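Local coordinates for Uly1 (Catenovulum maritimum, PDB 7DRQ), which is an ulvan lyase of polysaccharide lyase family 24, probably cleaving the algal polysaccharide ulvan by beta-elimination, at residues 57-65 / 75-83; 402-411 / 422-431. One frame throughout, in Å; residues are numbered along the deposited sequence.

Interaction 1: 57-65 / 75-83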
loop_
_atom_site.group_PDB
_atom_site.type_symbol
_atom_site.label_atom_id
_atom_site.label_comp_id
_atom_site.label_asym_id
_atom_site.label_seq_id
_atom_site.Cartn_x
_atom_site.Cartn_y
_atom_site.Cartn_z
ATOM N N LYS A 57 1.351 -1.152 20.532
ATOM C CA LYS A 57 0.901 -0.993 21.912
ATOM C C LYS A 57 -0.233 0.030 21.968
ATOM O O LYS A 57 -1.261 -0.147 21.302
ATOM C CB LYS A 57 2.074 -0.592 22.816
ATOM C CG LYS A 57 3.164 -1.657 22.883
ATOM C CD LYS A 57 4.236 -1.314 23.904
ATOM C CE LYS A 57 5.093 -2.533 24.228
ATOM N NZ LYS A 57 4.266 -3.770 24.354
ATOM N N ASN A 58 -0.048 1.113 22.720
ATOM C CA ASN A 58 -1.084 2.130 22.884
ATOM C C ASN A 58 -0.898 3.338 21.968
ATOM O O ASN A 58 -1.426 4.419 22.259
ATOM C CB ASN A 58 -1.148 2.586 24.346
ATOM C CG ASN A 58 0.192 3.071 24.868
ATOM O OD1 ASN A 58 1.097 2.276 25.109
ATOM N ND2 ASN A 58 0.324 4.385 25.048
ATOM N N TYR A 59 -0.225 3.175 20.841
ATOM C CA TYR A 59 0.072 4.299 19.963
ATOM C C TYR A 59 -0.443 4.011 18.565
ATOM O O TYR A 59 -0.211 2.922 18.029
ATOM C CB TYR A 59 1.574 4.574 19.915
ATOM C CG TYR A 59 2.199 4.827 21.260
ATOM C CD1 TYR A 59 2.051 6.050 21.901
ATOM C CD2 TYR A 59 2.959 3.840 21.884
ATOM C CE1 TYR A 59 2.649 6.281 23.148
ATOM C CE2 TYR A 59 3.551 4.056 23.111
ATOM C CZ TYR A 59 3.396 5.271 23.738
ATOM O OH TYR A 59 3.996 5.472 24.962
ATOM N N VAL A 60 -1.131 4.983 17.975
ATOM C CA VAL A 60 -1.528 4.916 16.572
ATOM C C VAL A 60 -0.662 5.901 15.806
ATOM O O VAL A 60 -0.728 7.112 16.056
ATOM C CB VAL A 60 -3.018 5.247 16.382
ATOM C CG1 VAL A 60 -3.416 5.003 14.928
ATOM C CG2 VAL A 60 -3.864 4.403 17.315
ATOM N N PHE A 61 0.137 5.394 14.868
ATOM C CA PHE A 61 1.001 6.225 14.045
ATOM C C PHE A 61 0.340 6.451 12.692
ATOM O O PHE A 61 -0.092 5.493 12.043
ATOM C CB PHE A 61 2.367 5.559 13.866
ATOM C CG PHE A 61 3.167 5.478 15.139
ATOM C CD1 PHE A 61 2.988 4.422 16.020
ATOM C CD2 PHE A 61 4.096 6.461 15.453
ATOM C CE1 PHE A 61 3.719 4.345 17.186
ATOM C CE2 PHE A 61 4.838 6.385 16.620
ATOM C CZ PHE A 61 4.646 5.328 17.488
HETATM N N MSE A 62 0.232 7.718 12.285
HETATM C CA MSE A 62 -0.410 8.070 11.020
HETATM C C MSE A 62 0.414 9.090 10.252
HETATM O O MSE A 62 0.867 10.082 10.819
HETATM C CB MSE A 62 -1.815 8.616 11.272
HETATM C CG MSE A 62 -2.740 7.599 11.895
HETATM SE SE MSE A 62 -4.392 8.495 12.492
HETATM C CE MSE A 62 -3.840 9.110 14.249
ATOM N N THR A 63 0.606 8.846 8.958
ATOM C CA THR A 63 1.352 9.755 8.104
ATOM C C THR A 63 0.402 10.514 7.188
ATOM O O THR A 63 -0.714 10.076 6.912
ATOM C CB THR A 63 2.382 9.012 7.251
ATOM O OG1 THR A 63 1.705 8.170 6.313
ATOM C CG2 THR A 63 3.313 8.164 8.130
ATOM N N TRP A 64 0.881 11.653 6.700
ATOM C CA TRP A 64 0.137 12.504 5.782
ATOM C C TRP A 64 1.068 13.604 5.299
ATOM O O TRP A 64 2.022 13.968 5.991
ATOM C CB TRP A 64 -1.117 13.104 6.451
ATOM C CG TRP A 64 -0.894 13.750 7.815
ATOM C CD1 TRP A 64 -0.622 13.109 8.997
ATOM C CD2 TRP A 64 -0.971 15.144 8.133
ATOM N NE1 TRP A 64 -0.519 14.024 10.024
ATOM C CE2 TRP A 64 -0.720 15.277 9.520
ATOM C CE3 TRP A 64 -1.218 16.298 7.383
ATOM C CZ2 TRP A 64 -0.701 16.509 10.158
ATOM C CZ3 TRP A 64 -1.209 17.522 8.024
ATOM C CH2 TRP A 64 -0.957 17.622 9.397
ATOM N N TYR A 65 0.798 14.105 4.100
ATOM C CA TYR A 65 1.354 15.376 3.652
ATOM C C TYR A 65 0.437 16.504 4.103
ATOM O O TYR A 65 -0.789 16.358 4.081
ATOM C CB TYR A 65 1.470 15.416 2.129
ATOM C CG TYR A 65 2.488 14.483 1.543
ATOM C CD1 TYR A 65 3.843 14.813 1.541
ATOM C CD2 TYR A 65 2.096 13.276 0.968
ATOM C CE1 TYR A 65 4.777 13.959 0.994
ATOM C CE2 TYR A 65 3.027 12.419 0.422
ATOM C CZ TYR A 65 4.358 12.769 0.432
ATOM O OH TYR A 65 5.259 11.900 -0.123
HETATM N N MSE A 75 4.412 14.600 7.254
HETATM C CA MSE A 75 4.030 14.655 8.673
HETATM C C MSE A 75 3.870 13.273 9.275
HETATM O O MSE A 75 3.447 12.342 8.599
HETATM C CB MSE A 75 2.711 15.410 8.876
HETATM C CG MSE A 75 2.528 16.651 8.023
HETATM SE SE MSE A 75 3.723 18.090 8.549
HETATM C CE MSE A 75 3.158 18.391 10.403
ATOM N N LEU A 76 4.176 13.155 10.571
ATOM C CA LEU A 76 3.969 11.926 11.322
ATOM C C LEU A 76 3.249 12.271 12.617
ATOM O O LEU A 76 3.766 13.048 13.424
ATOM C CB LEU A 76 5.303 11.220 11.607
ATOM C CG LEU A 76 5.174 10.037 12.578
ATOM C CD1 LEU A 76 4.268 8.957 11.983
ATOM C CD2 LEU A 76 6.548 9.465 12.953
ATOM N N THR A 77 2.050 11.721 12.798
ATOM C CA THR A 77 1.226 11.966 13.981
ATOM C C THR A 77 1.146 10.694 14.809
ATOM O O THR A 77 1.009 9.593 14.262
ATOM C CB THR A 77 -0.191 12.404 13.590
ATOM O OG1 THR A 77 -0.136 13.630 12.856
ATOM C CG2 THR A 77 -1.058 12.615 14.846
ATOM N N ARG A 78 1.243 10.838 16.125
ATOM C CA ARG A 78 1.098 9.707 17.028
ATOM C C ARG A 78 -0.032 10.014 17.994
ATOM O O ARG A 78 0.039 11.000 18.730
ATOM C CB ARG A 78 2.396 9.430 17.790
ATOM C CG ARG A 78 2.321 8.174 18.658
ATOM C CD ARG A 78 3.574 8.019 19.518
ATOM N NE ARG A 78 3.627 9.049 20.557
ATOM C CZ ARG A 78 4.605 9.172 21.449
ATOM N NH1 ARG A 78 5.632 8.314 21.451
ATOM N NH2 ARG A 78 4.564 10.155 22.347
ATOM N N TYR A 79 -1.068 9.181 17.974
ATOM C CA TYR A 79 -2.194 9.274 18.898
ATOM C C TYR A 79 -2.020 8.242 20.007
ATOM O O TYR A 79 -1.757 7.065 19.735
ATOM C CB TYR A 79 -3.517 9.052 18.154
ATOM C CG TYR A 79 -4.696 8.841 19.069
ATOM C CD1 TYR A 79 -5.302 9.916 19.704
ATOM C CD2 TYR A 79 -5.197 7.569 19.313
ATOM C CE1 TYR A 79 -6.377 9.734 20.557
ATOM C CE2 TYR A 79 -6.291 7.377 20.173
ATOM C CZ TYR A 79 -6.868 8.467 20.788
ATOM O OH TYR A 79 -7.944 8.276 21.644
ATOM N N ASN A 80 -2.173 8.682 21.257
ATOM C CA ASN A 80 -2.031 7.805 22.412
ATOM C C ASN A 80 -3.432 7.373 22.830
ATOM O O ASN A 80 -4.231 8.199 23.278
ATOM C CB ASN A 80 -1.293 8.515 23.552
ATOM C CG ASN A 80 -0.959 7.582 24.711
ATOM O OD1 ASN A 80 -1.680 6.621 24.987
ATOM N ND2 ASN A 80 0.133 7.875 25.407
ATOM N N THR A 81 -3.731 6.083 22.661
ATOM C CA THR A 81 -5.060 5.576 22.980
ATOM C C THR A 81 -5.355 5.624 24.474
ATOM O O THR A 81 -6.526 5.541 24.862
ATOM C CB THR A 81 -5.216 4.135 22.494
ATOM O OG1 THR A 81 -4.290 3.283 23.191
ATOM C CG2 THR A 81 -4.957 4.040 20.983
ATOM N N LEU A 82 -4.322 5.723 25.314
ATOM C CA LEU A 82 -4.531 5.762 26.760
ATOM C C LEU A 82 -4.841 7.161 27.268
ATOM O O LEU A 82 -5.589 7.313 28.242
ATOM C CB LEU A 82 -3.297 5.229 27.485
ATOM C CG LEU A 82 -2.900 3.789 27.173
ATOM C CD1 LEU A 82 -1.575 3.456 27.846
ATOM C CD2 LEU A 82 -4.001 2.811 27.565
ATOM N N THR A 83 -4.275 8.191 26.646
ATOM C CA THR A 83 -4.491 9.559 27.088
ATOM C C THR A 83 -5.445 10.337 26.195
ATOM O O THR A 83 -5.945 11.384 26.619
ATOM C CB THR A 83 -3.157 10.305 27.160
ATOM O OG1 THR A 83 -2.604 10.397 25.837
ATOM C CG2 THR A 83 -2.177 9.555 28.057
HETATM O O HOH W 1 1.440 6.404 27.434
#
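The two inner strands of a four-stranded blade of the beta-propeller meet here as an antiparallel beta hairpin, with Trp64 and Met75 facing each other at one end and Asn58 and Asn80 at the other. Three hydrogen-bonded pairs, Val60 with Tyr79, Met62 with Thr77 and Trp64 with Met75, tie the backbones together. The Trp64 CG lies between its backbone N and carbonyl carbon (chi1 49°), which swings the indole over to the partner strand. There NE1 donates an almost straight bond, 2.9 Å long and in the plane of the indole, to Thr77 OG1, a hydroxyl also hydrogen-bonded to Thr88 OG1 of the next strand. One face of the same indole is covered by Met75, a selenomethionine, whose CG stands 3.6 Å from the centroid of the six-membered ring. Exchanging Trp64 for an alanine would probably deprive Thr77 OG1 of its indole donor and uncover the flank of Met75. On the other side of the sheet, Arg78 runs alongside Phe61 and Tyr59: its CG lies over the Phe61 face, 4.0 Å from the ring centroid, and its CD comes 3.4 Å from Tyr59 CD1. A long aliphatic stem suits a place against two aromatic rings, while the guanidinium makes a salt bridge to Asp162 and hydrogen bonds to the carbonyls of Ala158 and Val160. Asn80 OD1 closes an Asx turn by accepting from Leu82 N at 2.8 Å; from the opposite face of the amide, Asn58 ND2 reaches the same oxygen at 3.0 Å.

Interaction 2: 402-411 / 422-431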
loop_
_atom_site.group_PDB
_atom_site.type_symbol
_atom_site.label_atom_id
_atom_site.label_comp_id
_atom_site.label_asym_id
_atom_site.label_seq_id
_atom_site.Cartn_x
_atom_site.Cartn_y
_atom_site.Cartn_z
ATOM N N LEU A 402 -10.260 -6.841 1.102
ATOM C CA LEU A 402 -10.714 -7.811 2.092
ATOM C C LEU A 402 -9.834 -7.722 3.329
ATOM O O LEU A 402 -8.621 -7.508 3.229
ATOM C CB LEU A 402 -10.674 -9.252 1.556
ATOM C CG LEU A 402 -11.860 -9.927 0.874
ATOM C CD1 LEU A 402 -11.564 -11.431 0.781
ATOM C CD2 LEU A 402 -13.183 -9.660 1.596
ATOM N N TYR A 403 -10.444 -7.909 4.495
ATOM C CA TYR A 403 -9.752 -7.881 5.771
ATOM C C TYR A 403 -10.109 -9.136 6.564
ATOM O O TYR A 403 -11.039 -9.874 6.216
ATOM C CB TYR A 403 -10.126 -6.610 6.549
ATOM C CG TYR A 403 -9.940 -5.380 5.706
ATOM C CD1 TYR A 403 -8.681 -4.808 5.559
ATOM C CD2 TYR A 403 -11.009 -4.804 5.022
ATOM C CE1 TYR A 403 -8.494 -3.693 4.778
ATOM C CE2 TYR A 403 -10.826 -3.682 4.239
ATOM C CZ TYR A 403 -9.566 -3.136 4.118
ATOM O OH TYR A 403 -9.370 -2.010 3.348
ATOM N N THR A 404 -9.375 -9.378 7.652
ATOM C CA THR A 404 -9.677 -10.555 8.454
ATOM C C THR A 404 -9.361 -10.302 9.917
ATOM O O THR A 404 -8.449 -9.542 10.260
ATOM C CB THR A 404 -8.927 -11.807 7.952
ATOM O OG1 THR A 404 -9.492 -12.977 8.560
ATOM C CG2 THR A 404 -7.412 -11.740 8.265
ATOM N N ALA A 405 -10.154 -10.936 10.776
ATOM C CA ALA A 405 -9.911 -10.946 12.208
ATOM C C ALA A 405 -10.701 -12.105 12.781
ATOM O O ALA A 405 -11.824 -12.367 12.342
ATOM C CB ALA A 405 -10.314 -9.626 12.888
ATOM N N GLY A 406 -10.102 -12.809 13.738
ATOM C CA GLY A 406 -10.764 -13.979 14.284
ATOM C C GLY A 406 -11.103 -14.959 13.186
ATOM O O GLY A 406 -10.340 -15.144 12.232
ATOM N N GLU A 407 -12.279 -15.574 13.285
ATOM C CA GLU A 407 -12.664 -16.542 12.268
ATOM C C GLU A 407 -13.268 -15.903 11.023
ATOM O O GLU A 407 -13.712 -16.638 10.131
ATOM C CB GLU A 407 -13.658 -17.546 12.856
ATOM C CG GLU A 407 -15.002 -16.951 13.215
ATOM C CD GLU A 407 -16.041 -18.015 13.538
ATOM O OE1 GLU A 407 -15.716 -19.216 13.485
ATOM O OE2 GLU A 407 -17.193 -17.650 13.829
ATOM N N ASN A 408 -13.298 -14.574 10.925
ATOM C CA ASN A 408 -14.088 -13.894 9.907
ATOM C C ASN A 408 -13.230 -13.189 8.865
ATOM O O ASN A 408 -12.051 -12.896 9.078
ATOM C CB ASN A 408 -15.019 -12.857 10.548
ATOM C CG ASN A 408 -16.004 -13.486 11.496
ATOM O OD1 ASN A 408 -16.656 -14.473 11.159
ATOM N ND2 ASN A 408 -16.107 -12.932 12.695
ATOM N N ILE A 409 -13.862 -12.904 7.726
ATOM C CA ILE A 409 -13.357 -11.918 6.782
ATOM C C ILE A 409 -14.345 -10.759 6.742
ATOM O O ILE A 409 -15.517 -10.895 7.105
ATOM C CB ILE A 409 -13.137 -12.494 5.363
ATOM C CG1 ILE A 409 -14.444 -13.082 4.816
ATOM C CG2 ILE A 409 -11.998 -13.517 5.375
ATOM C CD1 ILE A 409 -14.331 -13.578 3.344
ATOM N N TYR A 410 -13.860 -9.605 6.292
ATOM C CA TYR A 410 -14.644 -8.380 6.344
ATOM C C TYR A 410 -14.499 -7.583 5.061
ATOM O O TYR A 410 -13.411 -7.510 4.484
ATOM C CB TYR A 410 -14.225 -7.478 7.506
ATOM C CG TYR A 410 -14.364 -8.111 8.852
ATOM C CD1 TYR A 410 -15.553 -8.004 9.569
ATOM C CD2 TYR A 410 -13.306 -8.807 9.425
ATOM C CE1 TYR A 410 -15.683 -8.575 10.819
ATOM C CE2 TYR A 410 -13.434 -9.389 10.671
ATOM C CZ TYR A 410 -14.620 -9.265 11.362
ATOM O OH TYR A 410 -14.752 -9.843 12.602
ATOM N N ILE A 411 -15.617 -6.981 4.633
ATOM C CA ILE A 411 -15.631 -5.868 3.699
ATOM C C ILE A 411 -15.886 -4.614 4.522
ATOM O O ILE A 411 -16.803 -4.592 5.349
ATOM C CB ILE A 411 -16.713 -6.048 2.622
ATOM C CG1 ILE A 411 -16.390 -7.234 1.712
ATOM C CG2 ILE A 411 -16.887 -4.769 1.803
ATOM C CD1 ILE A 411 -17.618 -7.771 0.991
ATOM N N GLU A 422 -19.193 -5.329 6.623
ATOM C CA GLU A 422 -19.860 -6.579 6.288
ATOM C C GLU A 422 -18.949 -7.719 6.700
ATOM O O GLU A 422 -17.728 -7.614 6.571
ATOM C CB GLU A 422 -20.162 -6.665 4.799
ATOM C CG GLU A 422 -20.865 -5.428 4.286
ATOM C CD GLU A 422 -22.250 -5.710 3.779
ATOM O OE1 GLU A 422 -22.920 -4.738 3.366
ATOM O OE2 GLU A 422 -22.667 -6.898 3.783
ATOM N N GLN A 423 -19.530 -8.798 7.207
ATOM C CA GLN A 423 -18.718 -9.865 7.778
ATOM C C GLN A 423 -19.199 -11.210 7.265
ATOM O O GLN A 423 -20.400 -11.420 7.088
ATOM C CB GLN A 423 -18.773 -9.800 9.314
ATOM C CG GLN A 423 -18.735 -11.107 10.051
ATOM C CD GLN A 423 -19.062 -10.918 11.526
ATOM O OE1 GLN A 423 -18.759 -9.874 12.108
ATOM N NE2 GLN A 423 -19.696 -11.915 12.129
ATOM N N ALA A 424 -18.252 -12.108 7.009
ATOM C CA ALA A 424 -18.548 -13.474 6.593
ATOM C C ALA A 424 -17.619 -14.416 7.339
ATOM O O ALA A 424 -16.468 -14.072 7.614
ATOM C CB ALA A 424 -18.367 -13.671 5.079
ATOM N N LYS A 425 -18.124 -15.601 7.677
ATOM C CA LYS A 425 -17.245 -16.627 8.224
ATOM C C LYS A 425 -16.210 -17.003 7.179
ATOM O O LYS A 425 -16.542 -17.161 6.003
ATOM C CB LYS A 425 -18.046 -17.863 8.640
ATOM C CG LYS A 425 -17.170 -19.036 9.107
ATOM C CD LYS A 425 -17.888 -19.918 10.127
ATOM C CE LYS A 425 -16.943 -20.938 10.757
ATOM N NZ LYS A 425 -15.505 -20.604 10.539
ATOM N N GLY A 426 -14.952 -17.129 7.601
ATOM C CA GLY A 426 -13.906 -17.508 6.666
ATOM C C GLY A 426 -14.255 -18.814 5.988
ATOM O O GLY A 426 -14.911 -19.668 6.604
ATOM N N GLY A 427 -13.831 -18.989 4.739
ATOM C CA GLY A 427 -14.175 -20.174 3.989
ATOM C C GLY A 427 -15.549 -20.143 3.364
ATOM O O GLY A 427 -15.964 -21.149 2.777
ATOM N N THR A 428 -16.261 -19.018 3.462
ATOM C CA THR A 428 -17.606 -18.878 2.923
ATOM C C THR A 428 -17.717 -17.584 2.129
ATOM O O THR A 428 -16.825 -16.733 2.144
ATOM C CB THR A 428 -18.680 -18.877 4.024
ATOM O OG1 THR A 428 -18.740 -17.578 4.642
ATOM C CG2 THR A 428 -18.391 -19.952 5.084
ATOM N N ASN A 429 -18.852 -17.441 1.443
ATOM C CA ASN A 429 -19.215 -16.216 0.740
ATOM C C ASN A 429 -20.492 -15.604 1.322
ATOM O O ASN A 429 -21.244 -14.923 0.617
ATOM C CB ASN A 429 -19.379 -16.498 -0.756
ATOM C CG ASN A 429 -19.577 -15.236 -1.588
ATOM O OD1 ASN A 429 -18.919 -14.205 -1.379
ATOM N ND2 ASN A 429 -20.508 -15.311 -2.531
ATOM N N ASP A 430 -20.741 -15.807 2.614
ATOM C CA ASP A 430 -22.033 -15.437 3.212
ATOM C C ASP A 430 -21.847 -14.198 4.088
ATOM O O ASP A 430 -21.649 -14.292 5.303
ATOM C CB ASP A 430 -22.607 -16.597 3.997
ATOM C CG ASP A 430 -22.972 -17.771 3.108
ATOM O OD1 ASP A 430 -23.530 -17.543 2.009
ATOM O OD2 ASP A 430 -22.696 -18.921 3.513
ATOM N N PHE A 431 -21.936 -13.034 3.461
ATOM C CA PHE A 431 -21.749 -11.777 4.160
ATOM C C PHE A 431 -23.065 -11.260 4.716
ATOM O O PHE A 431 -24.132 -11.450 4.126
ATOM C CB PHE A 431 -21.143 -10.725 3.228
ATOM C CG PHE A 431 -19.707 -10.987 2.894
ATOM C CD1 PHE A 431 -19.376 -11.833 1.846
ATOM C CD2 PHE A 431 -18.691 -10.410 3.644
ATOM C CE1 PHE A 431 -18.033 -12.097 1.537
ATOM C CE2 PHE A 431 -17.349 -10.659 3.343
ATOM C CZ PHE A 431 -17.028 -11.502 2.286
HETATM O O HOH W 2 -16.685 -9.378 13.991
#
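Ile409 and Ile411, two neighbours on the same face of strand 408-415, grip the Phe431 ring while their backbones pair with Ala424 and Glu422. Ile411 CD1 sits over one face of Phe431, 3.9 Å from the centroid, in a CH-pi contact. Ala424 CB lies over the middle of the opposite face, so the ring is sandwiched between aliphatic groups. Ile409 holds CG1 between its backbone N and carbonyl carbon (chi1 58°), and its CD1 comes within 3.6 Å of Phe431 CZ. Beta-branched residues suit an extended strand, and the small Ala424 lets the ring lie close over it. Glu422 adds its stem, CB being 4.1 Å from Ile411 CB, whereas its carboxylate turns away to a salt bridge with Arg433. Beside Tyr410, the amide of Gln423 stacks against that of Asn408, their planes 16° apart and Asn408 ND2 3.8 Å from Gln423 CD. At the turns, Gly426 N donates to Glu407 O at 2.9 Å, and a salt bridge joins Glu407 OE1 to Lys425 NZ at 3.3 Å, its hydrogen bond weak. The hairpin thus appears to rest on backbone bonds and an apolar sandwich, with the Glu407-Lys425 pair a solvent-facing addition of probably modest weight.

Both contacts join the second and third strands of a four-stranded antiparallel sheet, so interactions 1 and 2 occupy equivalent places in two different blades of the propeller. They follow one another along the chain, 57-83 being complete long before 402-431 begins, and they do not touch: their centres are 27 Å apart and their nearest atoms about 14 Å. Neither contact supplies an annotated calcium ligand, though calcium lies not far off. The side chain of Tyr65 in interaction 1 is about 9 Å from that of Lys185, a calcium-binding residue, and the side chain of Glu407 in interaction 2 is about 7 Å from a bound calcium ion.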